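Long-range contacts in 39 kDa initiator binding protein (Trichomonas vaginalis, PDB 1Q87), which probably binds the initiator (Inr) element of core promoters as a whole protein, of which this chain is the C-terminal domain: residues A116-I121 and D191-Y196; P107-M112 and L174-G179; E154-I159 and K168-P173; G126-F131 and D144-W149; M22-S27 and D97-L102. All blocks are in the same frame, centred on the assembly; numbering follows the deposited sequence.

Contact 1 (A116-I121 and D191-Y196)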
# COMPACT_ATOMS: atom_id res chain seq x y z
N ALA A 116 2.83 -3.30 7.97
CA ALA A 116 3.36 -4.49 8.63
C ALA A 116 2.74 -5.74 7.99
O ALA A 116 3.45 -6.68 7.64
CB ALA A 116 3.04 -4.47 10.13
N SER A 117 1.42 -5.74 7.83
CA SER A 117 0.77 -6.89 7.25
C SER A 117 1.39 -7.32 5.92
O SER A 117 1.91 -8.43 5.79
CB SER A 117 -0.72 -6.62 7.07
OG SER A 117 -1.31 -7.67 6.33
N LEU A 118 1.36 -6.42 4.93
CA LEU A 118 1.89 -6.71 3.61
C LEU A 118 3.36 -7.02 3.68
O LEU A 118 3.83 -8.01 3.12
CB LEU A 118 1.68 -5.53 2.64
CG LEU A 118 1.63 -5.73 1.11
CD1 LEU A 118 2.61 -4.81 0.43
CD2 LEU A 118 1.97 -7.14 0.72
N LEU A 119 4.09 -6.14 4.33
CA LEU A 119 5.51 -6.29 4.44
C LEU A 119 5.96 -7.63 5.04
O LEU A 119 7.01 -8.18 4.67
CB LEU A 119 6.05 -5.16 5.28
CG LEU A 119 7.35 -4.55 4.79
CD1 LEU A 119 7.34 -4.48 3.27
CD2 LEU A 119 7.48 -3.14 5.40
N LEU A 120 5.16 -8.17 5.96
CA LEU A 120 5.53 -9.42 6.61
C LEU A 120 5.43 -10.60 5.64
O LEU A 120 6.25 -11.52 5.69
CB LEU A 120 4.67 -9.63 7.85
CG LEU A 120 5.24 -10.56 8.93
CD1 LEU A 120 4.68 -11.97 8.74
CD2 LEU A 120 6.78 -10.53 8.88
N ILE A 121 4.43 -10.55 4.75
CA ILE A 121 4.20 -11.59 3.74
C ILE A 121 5.40 -11.72 2.79
O ILE A 121 5.93 -12.81 2.59
CB ILE A 121 2.97 -11.25 2.87
CG1 ILE A 121 1.76 -10.98 3.75
CG2 ILE A 121 2.67 -12.36 1.93
CD1 ILE A 121 1.45 -12.10 4.69
N ASP A 191 -10.40 -9.68 3.63
CA ASP A 191 -10.24 -9.13 4.96
C ASP A 191 -8.90 -8.46 5.18
O ASP A 191 -8.82 -7.44 5.85
CB ASP A 191 -10.43 -10.21 6.03
CG ASP A 191 -11.86 -10.72 6.12
OD1 ASP A 191 -12.79 -9.96 5.80
OD2 ASP A 191 -12.05 -11.88 6.54
N SER A 192 -7.84 -9.03 4.63
CA SER A 192 -6.53 -8.46 4.85
C SER A 192 -5.57 -8.98 3.80
O SER A 192 -5.91 -9.87 3.03
CB SER A 192 -6.02 -8.93 6.19
OG SER A 192 -5.48 -10.23 6.03
N TRP A 193 -4.35 -8.46 3.81
CA TRP A 193 -3.39 -8.97 2.85
C TRP A 193 -3.14 -10.46 3.08
O TRP A 193 -3.09 -11.23 2.12
CB TRP A 193 -2.05 -8.24 2.94
CG TRP A 193 -2.05 -6.86 2.36
CD1 TRP A 193 -1.95 -5.69 3.04
CD2 TRP A 193 -2.06 -6.51 0.96
NE1 TRP A 193 -1.89 -4.64 2.17
CE2 TRP A 193 -1.96 -5.11 0.89
CE3 TRP A 193 -2.15 -7.25 -0.23
CZ2 TRP A 193 -1.94 -4.41 -0.34
CZ3 TRP A 193 -2.14 -6.56 -1.45
CH2 TRP A 193 -2.03 -5.15 -1.49
N ASP A 194 -2.97 -10.86 4.35
CA ASP A 194 -2.70 -12.25 4.74
C ASP A 194 -3.76 -13.22 4.19
O ASP A 194 -3.44 -14.28 3.63
CB ASP A 194 -2.65 -12.35 6.27
CG ASP A 194 -1.74 -11.29 6.90
OD1 ASP A 194 -0.50 -11.54 7.02
OD2 ASP A 194 -2.26 -10.19 7.27
N LYS A 195 -5.02 -12.84 4.37
CA LYS A 195 -6.17 -13.60 3.89
C LYS A 195 -6.10 -13.74 2.36
O LYS A 195 -6.29 -14.84 1.80
CB LYS A 195 -7.46 -12.84 4.25
CG LYS A 195 -8.65 -13.70 4.62
CD LYS A 195 -9.10 -14.60 3.48
CE LYS A 195 -10.19 -15.57 3.94
NZ LYS A 195 -11.40 -14.86 4.46
N TYR A 196 -5.86 -12.62 1.69
CA TYR A 196 -5.80 -12.60 0.24
C TYR A 196 -4.70 -13.47 -0.31
O TYR A 196 -4.91 -14.16 -1.31
CB TYR A 196 -5.63 -11.17 -0.27
CG TYR A 196 -5.33 -11.14 -1.75
CD1 TYR A 196 -4.02 -11.16 -2.20
CD2 TYR A 196 -6.36 -11.17 -2.70
CE1 TYR A 196 -3.72 -11.20 -3.55
CE2 TYR A 196 -6.07 -11.22 -4.07
CZ TYR A 196 -4.74 -11.24 -4.49
OH TYR A 196 -4.41 -11.32 -5.82

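Contact 2 (P107-M112 and L174-G179)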
# COMPACT_ATOMS: atom_id res chain seq x y z
N PRO A 107 -6.37 4.00 4.89
CA PRO A 107 -6.31 5.32 5.55
C PRO A 107 -5.21 5.46 6.58
O PRO A 107 -4.61 4.47 7.04
CB PRO A 107 -7.70 5.50 6.18
CG PRO A 107 -8.52 4.29 5.73
CD PRO A 107 -7.50 3.21 5.41
N TYR A 108 -4.93 6.71 6.96
CA TYR A 108 -3.86 6.95 7.93
C TYR A 108 -4.15 6.31 9.32
O TYR A 108 -3.23 5.89 9.99
CB TYR A 108 -3.60 8.45 8.03
CG TYR A 108 -4.31 9.14 9.16
CD1 TYR A 108 -3.75 9.17 10.44
CD2 TYR A 108 -5.54 9.75 8.96
CE1 TYR A 108 -4.38 9.80 11.48
CE2 TYR A 108 -6.19 10.39 9.99
CZ TYR A 108 -5.61 10.41 11.25
OH TYR A 108 -6.26 10.99 12.31
N GLU A 109 -5.42 6.22 9.73
CA GLU A 109 -5.72 5.60 11.03
C GLU A 109 -5.06 4.25 11.21
O GLU A 109 -4.70 3.89 12.32
CB GLU A 109 -7.22 5.37 11.25
CG GLU A 109 -8.02 6.64 11.49
CD GLU A 109 -8.21 7.48 10.22
OE1 GLU A 109 -7.70 7.06 9.15
OE2 GLU A 109 -8.86 8.54 10.29
N THR A 110 -4.93 3.46 10.15
CA THR A 110 -4.29 2.16 10.34
C THR A 110 -3.12 1.91 9.38
O THR A 110 -2.70 0.77 9.14
CB THR A 110 -5.37 1.02 10.26
OG1 THR A 110 -6.09 1.10 9.03
CG2 THR A 110 -6.40 1.18 11.45
N ILE A 111 -2.50 2.99 8.91
CA ILE A 111 -1.47 2.82 7.93
C ILE A 111 -0.35 1.87 8.28
O ILE A 111 0.11 1.08 7.44
CB ILE A 111 -0.90 4.18 7.49
CG1 ILE A 111 0.13 3.95 6.38
CG2 ILE A 111 -0.32 4.95 8.68
CD1 ILE A 111 -0.27 4.60 5.10
N MET A 112 0.08 1.91 9.52
CA MET A 112 1.17 1.05 9.93
C MET A 112 0.76 -0.41 10.09
O MET A 112 1.60 -1.29 10.10
CB MET A 112 1.75 1.61 11.21
CG MET A 112 2.44 2.93 10.97
SD MET A 112 4.04 2.68 10.23
CE MET A 112 3.93 3.71 8.93
N LEU A 174 -9.83 4.03 1.70
CA LEU A 174 -10.75 4.60 2.69
C LEU A 174 -11.15 3.57 3.77
O LEU A 174 -11.89 3.90 4.69
CB LEU A 174 -12.02 5.13 2.02
CG LEU A 174 -11.83 6.10 0.85
CD1 LEU A 174 -13.19 6.50 0.22
CD2 LEU A 174 -11.09 7.31 1.38
N ILE A 175 -10.64 2.35 3.68
CA ILE A 175 -11.02 1.32 4.62
C ILE A 175 -9.93 0.94 5.59
O ILE A 175 -8.85 0.49 5.18
CB ILE A 175 -11.52 0.05 3.91
CG1 ILE A 175 -12.70 0.39 2.99
CG2 ILE A 175 -11.89 -1.04 4.94
CD1 ILE A 175 -13.88 1.02 3.67
N GLU A 176 -10.24 1.11 6.88
CA GLU A 176 -9.29 0.81 7.93
C GLU A 176 -8.93 -0.65 7.90
O GLU A 176 -9.69 -1.51 7.47
CB GLU A 176 -9.85 1.19 9.29
CG GLU A 176 -10.00 2.68 9.48
CD GLU A 176 -10.45 3.06 10.88
OE1 GLU A 176 -9.94 2.45 11.86
OE2 GLU A 176 -11.30 3.97 11.01
N ALA A 177 -7.74 -0.96 8.35
CA ALA A 177 -7.33 -2.34 8.34
C ALA A 177 -8.30 -3.28 9.09
O ALA A 177 -8.19 -4.50 8.99
CB ALA A 177 -5.94 -2.44 8.90
N THR A 178 -9.26 -2.69 9.79
CA THR A 178 -10.23 -3.47 10.55
C THR A 178 -11.25 -4.10 9.61
O THR A 178 -11.78 -5.18 9.90
CB THR A 178 -10.97 -2.61 11.64
OG1 THR A 178 -11.84 -1.66 11.03
CG2 THR A 178 -9.98 -1.87 12.50
N GLY A 179 -11.51 -3.45 8.49
CA GLY A 179 -12.45 -3.99 7.52
C GLY A 179 -11.86 -4.75 6.32
O GLY A 179 -10.71 -5.23 6.34

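Contact 3 (E154-I159 and K168-P173)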
# COMPACT_ATOMS: atom_id res chain seq x y z
N GLU A 154 -1.62 4.24 -10.69
CA GLU A 154 -2.83 3.78 -9.99
C GLU A 154 -2.19 3.22 -8.70
O GLU A 154 -2.18 2.01 -8.45
CB GLU A 154 -3.48 2.70 -10.86
CG GLU A 154 -4.88 2.24 -10.44
CD GLU A 154 -5.61 1.56 -11.60
OE1 GLU A 154 -6.54 0.77 -11.35
OE2 GLU A 154 -5.26 1.82 -12.76
N PRO A 155 -1.65 4.12 -7.86
CA PRO A 155 -0.97 3.77 -6.61
C PRO A 155 -1.55 2.81 -5.57
O PRO A 155 -0.77 2.31 -4.78
CB PRO A 155 -0.56 5.13 -6.02
CG PRO A 155 -1.37 6.13 -6.73
CD PRO A 155 -2.21 5.47 -7.80
N ASN A 156 -2.86 2.54 -5.56
CA ASN A 156 -3.45 1.58 -4.62
C ASN A 156 -3.48 0.20 -5.29
O ASN A 156 -4.01 -0.76 -4.73
CB ASN A 156 -4.90 1.96 -4.24
CG ASN A 156 -5.83 1.99 -5.44
OD1 ASN A 156 -5.43 2.39 -6.54
ND2 ASN A 156 -7.10 1.62 -5.23
N CYS A 157 -2.90 0.09 -6.47
CA CYS A 157 -2.90 -1.19 -7.18
C CYS A 157 -1.55 -1.89 -7.12
O CYS A 157 -0.56 -1.39 -7.65
CB CYS A 157 -3.30 -0.99 -8.66
SG CYS A 157 -3.26 -2.53 -9.66
N LEU A 158 -1.51 -3.04 -6.47
CA LEU A 158 -0.27 -3.80 -6.39
C LEU A 158 -0.22 -4.75 -7.61
O LEU A 158 -1.13 -5.55 -7.83
CB LEU A 158 -0.20 -4.62 -5.09
CG LEU A 158 0.93 -5.67 -5.01
CD1 LEU A 158 2.27 -4.93 -4.92
CD2 LEU A 158 0.73 -6.64 -3.80
N ILE A 159 0.83 -4.65 -8.40
CA ILE A 159 0.95 -5.53 -9.55
C ILE A 159 1.87 -6.66 -9.12
O ILE A 159 2.88 -6.39 -8.50
CB ILE A 159 1.57 -4.79 -10.75
CG1 ILE A 159 0.69 -3.62 -11.17
CG2 ILE A 159 1.76 -5.75 -11.92
CD1 ILE A 159 1.34 -2.77 -12.26
N LYS A 168 -3.46 -8.50 -10.38
CA LYS A 168 -3.66 -7.21 -9.77
C LYS A 168 -4.60 -7.22 -8.56
O LYS A 168 -5.61 -7.91 -8.57
CB LYS A 168 -4.18 -6.22 -10.80
CG LYS A 168 -3.09 -5.75 -11.77
CD LYS A 168 -3.62 -4.70 -12.74
CE LYS A 168 -2.63 -4.42 -13.86
NZ LYS A 168 -3.23 -3.53 -14.89
N ILE A 169 -4.26 -6.48 -7.50
CA ILE A 169 -5.11 -6.43 -6.31
C ILE A 169 -5.07 -5.02 -5.71
O ILE A 169 -4.00 -4.44 -5.54
CB ILE A 169 -4.67 -7.51 -5.31
CG1 ILE A 169 -5.57 -7.47 -4.09
CG2 ILE A 169 -3.20 -7.42 -5.05
CD1 ILE A 169 -7.04 -7.74 -4.43
N TRP A 170 -6.24 -4.47 -5.42
CA TRP A 170 -6.33 -3.08 -4.94
C TRP A 170 -6.56 -2.78 -3.47
O TRP A 170 -7.52 -3.31 -2.85
CB TRP A 170 -7.43 -2.34 -5.72
CG TRP A 170 -7.13 -2.16 -7.21
CD1 TRP A 170 -6.71 -1.02 -7.82
CD2 TRP A 170 -7.22 -3.16 -8.25
NE1 TRP A 170 -6.53 -1.24 -9.16
CE2 TRP A 170 -6.85 -2.54 -9.45
CE3 TRP A 170 -7.60 -4.51 -8.27
CZ2 TRP A 170 -6.84 -3.22 -10.68
CZ3 TRP A 170 -7.59 -5.18 -9.48
CH2 TRP A 170 -7.21 -4.54 -10.67
N ASN A 171 -5.71 -1.92 -2.92
CA ASN A 171 -5.89 -1.51 -1.56
C ASN A 171 -6.99 -0.50 -1.66
O ASN A 171 -7.00 0.29 -2.59
CB ASN A 171 -4.66 -0.82 -0.99
CG ASN A 171 -4.94 -0.21 0.38
OD1 ASN A 171 -5.35 -0.91 1.31
ND2 ASN A 171 -4.72 1.10 0.52
N LYS A 172 -7.97 -0.57 -0.75
CA LYS A 172 -9.06 0.40 -0.71
C LYS A 172 -8.58 1.45 0.34
O LYS A 172 -8.69 1.23 1.54
CB LYS A 172 -10.34 -0.27 -0.23
CG LYS A 172 -10.73 -1.50 -1.03
CD LYS A 172 -11.31 -1.10 -2.38
CE LYS A 172 -12.74 -0.56 -2.24
NZ LYS A 172 -13.26 0.01 -3.53
N PRO A 173 -8.07 2.60 -0.12
CA PRO A 173 -7.57 3.65 0.78
C PRO A 173 -8.53 4.29 1.79
O PRO A 173 -8.08 5.00 2.65
CB PRO A 173 -6.95 4.71 -0.17
CG PRO A 173 -7.18 4.17 -1.56
CD PRO A 173 -8.26 3.11 -1.47

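Contact 4 (G126-F131 and D144-W149)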
# COMPACT_ATOMS: atom_id res chain seq x y z
N GLY A 126 10.58 -14.84 -0.13
CA GLY A 126 11.64 -14.41 -1.03
C GLY A 126 11.79 -12.92 -1.28
O GLY A 126 12.51 -12.52 -2.19
N HIS A 127 11.13 -12.09 -0.47
CA HIS A 127 11.22 -10.63 -0.61
C HIS A 127 10.95 -10.16 -2.03
O HIS A 127 11.82 -9.62 -2.71
CB HIS A 127 12.61 -10.15 -0.19
CG HIS A 127 13.20 -10.88 0.97
ND1 HIS A 127 13.52 -10.26 2.15
CD2 HIS A 127 13.56 -12.18 1.11
CE1 HIS A 127 14.07 -11.15 2.98
NE2 HIS A 127 14.10 -12.32 2.37
N TRP A 128 9.72 -10.33 -2.47
CA TRP A 128 9.35 -9.92 -3.81
C TRP A 128 8.93 -8.45 -3.92
O TRP A 128 9.13 -7.86 -4.98
CB TRP A 128 8.24 -10.83 -4.37
CG TRP A 128 7.10 -11.09 -3.43
CD1 TRP A 128 6.99 -12.13 -2.53
CD2 TRP A 128 5.92 -10.29 -3.27
NE1 TRP A 128 5.81 -12.01 -1.82
CE2 TRP A 128 5.14 -10.90 -2.25
CE3 TRP A 128 5.45 -9.12 -3.88
CZ2 TRP A 128 3.91 -10.36 -1.84
CZ3 TRP A 128 4.22 -8.59 -3.46
CH2 TRP A 128 3.48 -9.21 -2.46
N LEU A 129 8.37 -7.87 -2.86
CA LEU A 129 7.91 -6.47 -2.85
C LEU A 129 9.03 -5.44 -3.02
O LEU A 129 10.10 -5.55 -2.40
CB LEU A 129 7.14 -6.16 -1.56
CG LEU A 129 6.37 -4.82 -1.45
CD1 LEU A 129 5.20 -4.79 -2.41
CD2 LEU A 129 5.84 -4.64 -0.07
N THR A 130 8.81 -4.43 -3.86
CA THR A 130 9.81 -3.38 -4.07
C THR A 130 9.07 -2.05 -4.25
O THR A 130 8.02 -2.00 -4.85
CB THR A 130 10.66 -3.69 -5.34
OG1 THR A 130 11.62 -2.65 -5.56
CG2 THR A 130 9.76 -3.81 -6.56
N PHE A 131 9.61 -0.98 -3.68
CA PHE A 131 8.96 0.32 -3.83
C PHE A 131 9.69 1.19 -4.82
O PHE A 131 9.39 2.38 -4.96
CB PHE A 131 8.88 1.01 -2.48
CG PHE A 131 8.00 0.29 -1.52
CD1 PHE A 131 6.64 0.39 -1.64
CD2 PHE A 131 8.54 -0.60 -0.60
CE1 PHE A 131 5.81 -0.40 -0.87
CE2 PHE A 131 7.71 -1.39 0.17
CZ PHE A 131 6.36 -1.29 0.04
N ASP A 144 12.74 -18.93 -13.00
CA ASP A 144 12.36 -17.52 -12.87
C ASP A 144 12.12 -17.12 -11.41
O ASP A 144 12.68 -17.74 -10.50
CB ASP A 144 11.11 -17.26 -13.72
CG ASP A 144 11.37 -17.42 -15.22
OD1 ASP A 144 11.87 -18.50 -15.62
OD2 ASP A 144 11.09 -16.48 -16.00
N SER A 145 11.31 -16.09 -11.18
CA SER A 145 11.05 -15.65 -9.80
C SER A 145 9.89 -14.65 -9.70
O SER A 145 9.43 -14.09 -10.70
CB SER A 145 12.33 -15.04 -9.21
OG SER A 145 12.24 -14.93 -7.79
N ILE A 146 9.44 -14.42 -8.47
CA ILE A 146 8.33 -13.51 -8.18
C ILE A 146 8.77 -12.05 -8.00
O ILE A 146 9.90 -11.76 -7.61
CB ILE A 146 7.62 -13.93 -6.90
CG1 ILE A 146 7.56 -15.45 -6.80
CG2 ILE A 146 6.21 -13.41 -6.89
CD1 ILE A 146 7.45 -15.97 -5.35
N SER A 147 7.84 -11.14 -8.27
CA SER A 147 8.10 -9.70 -8.16
C SER A 147 6.79 -8.90 -8.06
O SER A 147 5.83 -9.17 -8.79
CB SER A 147 8.89 -9.22 -9.36
OG SER A 147 8.98 -7.82 -9.39
N GLY A 148 6.75 -7.92 -7.16
CA GLY A 148 5.56 -7.10 -7.02
C GLY A 148 5.87 -5.65 -6.72
O GLY A 148 6.88 -5.36 -6.07
N TRP A 149 5.02 -4.74 -7.20
CA TRP A 149 5.21 -3.31 -6.96
C TRP A 149 3.88 -2.63 -7.14
O TRP A 149 2.94 -3.24 -7.64
CB TRP A 149 6.24 -2.71 -7.93
CG TRP A 149 5.81 -2.74 -9.38
CD1 TRP A 149 5.24 -1.72 -10.10
CD2 TRP A 149 5.80 -3.89 -10.23
NE1 TRP A 149 4.88 -2.17 -11.36
CE2 TRP A 149 5.22 -3.49 -11.46
CE3 TRP A 149 6.24 -5.22 -10.07
CZ2 TRP A 149 5.06 -4.39 -12.53
CZ3 TRP A 149 6.09 -6.11 -11.14
CH2 TRP A 149 5.50 -5.69 -12.36

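Contact 5 (M22-S27 and D97-L102)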
# COMPACT_ATOMS: atom_id res chain seq x y z
N MET A 22 -1.99 10.12 -12.49
CA MET A 22 -2.12 9.37 -11.24
C MET A 22 -3.48 9.49 -10.56
O MET A 22 -3.93 10.56 -10.20
CB MET A 22 -1.05 9.82 -10.24
CG MET A 22 -1.12 9.09 -8.90
SD MET A 22 -0.34 10.01 -7.53
CE MET A 22 1.37 9.94 -7.99
N CYS A 23 -4.13 8.35 -10.37
CA CYS A 23 -5.41 8.32 -9.73
C CYS A 23 -5.62 6.92 -9.15
O CYS A 23 -5.11 5.95 -9.68
CB CYS A 23 -6.50 8.68 -10.75
SG CYS A 23 -8.02 9.18 -9.98
N ILE A 24 -6.37 6.79 -8.07
CA ILE A 24 -6.54 5.46 -7.55
C ILE A 24 -7.53 4.73 -8.43
O ILE A 24 -8.41 5.35 -9.03
CB ILE A 24 -7.01 5.48 -6.09
CG1 ILE A 24 -8.24 6.37 -5.96
CG2 ILE A 24 -5.87 5.99 -5.21
CD1 ILE A 24 -9.08 6.05 -4.71
N GLY A 25 -7.38 3.41 -8.51
CA GLY A 25 -8.26 2.59 -9.33
C GLY A 25 -9.19 1.74 -8.48
O GLY A 25 -9.14 1.78 -7.25
N ASN A 26 -10.02 0.95 -9.16
CA ASN A 26 -11.00 0.08 -8.56
C ASN A 26 -11.78 0.88 -7.55
O ASN A 26 -12.22 0.35 -6.52
CB ASN A 26 -10.34 -1.13 -7.88
CG ASN A 26 -11.19 -2.41 -7.99
OD1 ASN A 26 -10.76 -3.51 -7.64
ND2 ASN A 26 -12.40 -2.26 -8.49
N SER A 27 -11.99 2.16 -7.89
CA SER A 27 -12.67 3.11 -7.01
C SER A 27 -13.75 3.88 -7.72
O SER A 27 -13.54 4.31 -8.85
CB SER A 27 -11.66 4.15 -6.47
OG SER A 27 -10.55 3.52 -5.87
N ASP A 97 3.21 12.68 -3.79
CA ASP A 97 3.93 11.60 -3.06
C ASP A 97 3.06 11.10 -1.89
O ASP A 97 2.98 9.89 -1.64
CB ASP A 97 5.27 12.11 -2.55
CG ASP A 97 6.19 12.53 -3.69
OD1 ASP A 97 6.55 11.65 -4.52
OD2 ASP A 97 6.56 13.72 -3.79
N LEU A 98 2.40 12.03 -1.19
CA LEU A 98 1.52 11.66 -0.08
C LEU A 98 0.36 10.85 -0.68
O LEU A 98 -0.04 9.83 -0.13
CB LEU A 98 0.96 12.90 0.62
CG LEU A 98 0.84 13.06 2.16
CD1 LEU A 98 -0.50 13.64 2.51
CD2 LEU A 98 1.01 11.78 2.89
N TYR A 99 -0.18 11.32 -1.81
CA TYR A 99 -1.29 10.62 -2.49
C TYR A 99 -0.90 9.15 -2.76
O TYR A 99 -1.64 8.21 -2.47
CB TYR A 99 -1.60 11.30 -3.82
CG TYR A 99 -2.81 10.75 -4.53
CD1 TYR A 99 -4.04 11.40 -4.44
CD2 TYR A 99 -2.74 9.58 -5.33
CE1 TYR A 99 -5.17 10.93 -5.12
CE2 TYR A 99 -3.90 9.09 -6.03
CZ TYR A 99 -5.10 9.79 -5.91
OH TYR A 99 -6.25 9.42 -6.57
N LYS A 100 0.28 8.96 -3.31
CA LYS A 100 0.79 7.64 -3.60
C LYS A 100 0.88 6.79 -2.32
O LYS A 100 0.41 5.64 -2.29
CB LYS A 100 2.19 7.78 -4.22
CG LYS A 100 2.84 6.48 -4.61
CD LYS A 100 3.62 6.62 -5.93
CE LYS A 100 5.05 7.11 -5.72
NZ LYS A 100 5.94 6.83 -6.90
N PHE A 101 1.45 7.39 -1.27
CA PHE A 101 1.68 6.70 -0.00
C PHE A 101 0.40 6.30 0.70
O PHE A 101 0.27 5.18 1.18
CB PHE A 101 2.54 7.57 0.91
CG PHE A 101 2.93 6.90 2.18
CD1 PHE A 101 3.82 5.84 2.16
CD2 PHE A 101 2.40 7.31 3.39
CE1 PHE A 101 4.17 5.18 3.33
CE2 PHE A 101 2.75 6.66 4.57
CZ PHE A 101 3.63 5.60 4.54
N LEU A 102 -0.55 7.20 0.74
CA LEU A 102 -1.83 6.92 1.37
C LEU A 102 -2.65 5.94 0.49
O LEU A 102 -3.46 5.14 0.99
CB LEU A 102 -2.60 8.26 1.59
CG LEU A 102 -2.11 9.14 2.78
CD1 LEU A 102 -2.64 10.55 2.67
CD2 LEU A 102 -2.58 8.54 4.12

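Contact 1 (A116-I121 and D191-Y196)
Ser117 and Asp194 make the polar half of this helix-to-helix contact. With chi1 at 172° swinging its hydroxyl away from the backbone N and toward helix 193-199, Ser117 OG donates to Asp194 OD2 at 2.9 Å and meets that oxygen from above the carboxylate plane, 44° out of it. Ser192 OG adds a weak bond to Asp194 OD2, leaving Ser117 as the main hydroxyl partner. The same Ser192 is the N-cap of helix 193-199: its OG accepts from Lys195 N at 3.1 Å in a nearly straight bond, a task that suits a short hydroxyl side chain. Apolar contact lies deeper. Leu118 sets CG over the five-membered ring of Trp193, 3.7 Å from its centroid and 12° off the normal, a CH-pi contact in which a branched aliphatic group covers a broad indole face. Ser117 OG lies at the edge of that ring, 3.5 Å from Trp193 CB. Phe150 of strand 147-151 touches both Leu118 and Trp193, placing the pair against the sheet. Nearer the surface, Ile121 CD1 comes up against Asp194 OD1.

Contact 2 (P107-M112 and L174-G179)
Pro107 and Leu174 bring their backbones within 5.3 Å at CA, and Thr110 and Glu176 come to 5.7 Å, so the lead-in to helix 111-123 runs beside an irregular loop that closes in a type I beta turn, Glu176 to Gly179. The ring of Pro107, which follows a cis peptide bond, is rigid and apolar and lies against the loop backbone, CG 3.4 Å from Leu174 C and CD 3.0 Å from Ile175 O. Thr110 stands at the helix N-cap position, yet its hydroxyl is turned across the contact: with chi1 at 55°, Thr110 OG1 lies between the backbone N and the carbonyl carbon and accepts from Ala177 N at 2.7 Å, the N-H pointing almost straight at it (171°). Glu176 crosses Thr110 at about a right angle and lays its carboxyl carbon near Glu109 CB. Lys114 NZ of helix 111-123 donates a hydrogen bond to Ile175 O, while Leu174 turns to helix 29-47, so the loop joins two helices on its way to strand 182-183.

Contact 3 (E154-I159 and K168-P173)
Trp170 and Cys157 face each other as a non-hydrogen-bonded pair in the antiparallel hairpin of strands 157-162 and 165-171. From Trp170 CB, which passes 3.9 Å from Asn156 O, the indole leans over the neighbouring strand. Trp170 CD1 meets Cys157 CB at 3.5 Å, and Asn156 brings its amide to this edge with the two planes 63° apart. Trp170 NE1 then donates to Glu154 OE1 at 3.0 Å, met on the anti side, 32° out of the carboxylate plane, within reach of an extended glutamate. Cys157 SG sits over one face of the indole, offset toward its rim near CE2, a sulfur-aromatic contact, and Lys168 CD packs on the same sulfur. Asn156 bridges the strand ends twice: Asn156 O accepts from Asn171 N at 2.7 Å, while its ND2 donates to Asn171 O at 3.0 Å and also to Gly25 O. The buried indole N-H and amide thus have polar partners, and the bond to Glu154 probably helps fix the rotation of the ring, with the sulfur packed over one face.

Contact 4 (G126-F131 and D144-W149)
Ile146 meets Trp128 where strand 147-151, an outermost strand of the five-stranded antiparallel sheet, is joined by the irregular loop that follows helix 111-123. The union is a single backbone bridge, Leu129 with Gly148, rather than a full added strand. Ile146 packs its branched CB 4.0 Å from Trp128 CB, one apolar group beside another. Ser147 turns its side chain from the loop and contributes backbone, which hydrogen-bonds to Lys161 of strand 157-162. Gly148 carries the bridge. Gly148 N donates to Trp128 O at 3.2 Å, from well above the carbonyl plane (63° out of it), so the bond is far from ideal at the acceptor, although the N-H points fairly straight. Gly148 O in turn accepts from Thr130 N at 3.1 Å. A chi1 of 46° sets Trp128 CG between the backbone N and the carbonyl carbon and brings the CE3 edge of the indole to the strand. Glycine suits this place because Trp128 CE3 occupies the space a CB would need, 3.7 Å from Gly148 CA. That indole reaches inward to Leu158 and Leu160 of the sheet and to Leu118 of the helix, so the loop closes over the apolar interior between them. Trp149 comes last, side by side with Thr130 and pointing the same way; Trp149 CB lies 3.6 Å from Thr130 O and 3.9 Å from Thr130 CG2.

Contact 5 (M22-S27 and D97-L102)
A Met-aromatic contact and a tyrosine hydroxyl fasten the N-terminal loop, residues 22-27, to helix 95-105. Tyr99 spans the gap: with CG anti to the backbone N (chi1 -174°), its ring projects from the helix to the loop, and the phenol reaches backbone that its own main chain does not approach, Cys23 CA and Tyr99 CA being 8.6 Å apart. Met22 runs past it in the opposite direction, its flexible chain placing SD 3.3 Å from Tyr99 CD2 and obliquely to the ring, 53° off the normal. The long side chains bridge the gap between the backbones; Phe35 of helix 29-47 meets the Tyr99 ring edge-to-face, tying the loop into the helical part of the domain. At the far end Tyr99 OH accepts from Ile24 N at 3.0 Å, a bent bond (140°) with the nitrogen in the plane of the ring. Cys23 CA lies 3.4 Å from the same Tyr99 OH. Ile24, beta-branched and buried, crosses the tyrosine at about a right angle and sets CG2 3.8 Å from Tyr99 CE2.

Overall arrangement
The contacts run from the helices of the C-domain to its antiparallel sheet. Contact 3 lies nearest the chain's centre, about 7 Å between centres, and touches all the others. Contact 5 is its closest neighbour, centres about 8 Å apart, linked also through a weak hydrogen bond of Lys172 NZ to Asn26 O. Contact 4 continues the sheet, Trp149 O probably accepting from Ile159 N at 2.6 Å. Trp193 of contact 1 packs on Leu158 and Ile169, covering the sheet face that Trp128 and Leu129 also line. Contacts 1 and 2 share helix 111-123, whereas contact 2 and contact 4 stand about 24 Å apart between centres, on opposite sides of the chain's centre.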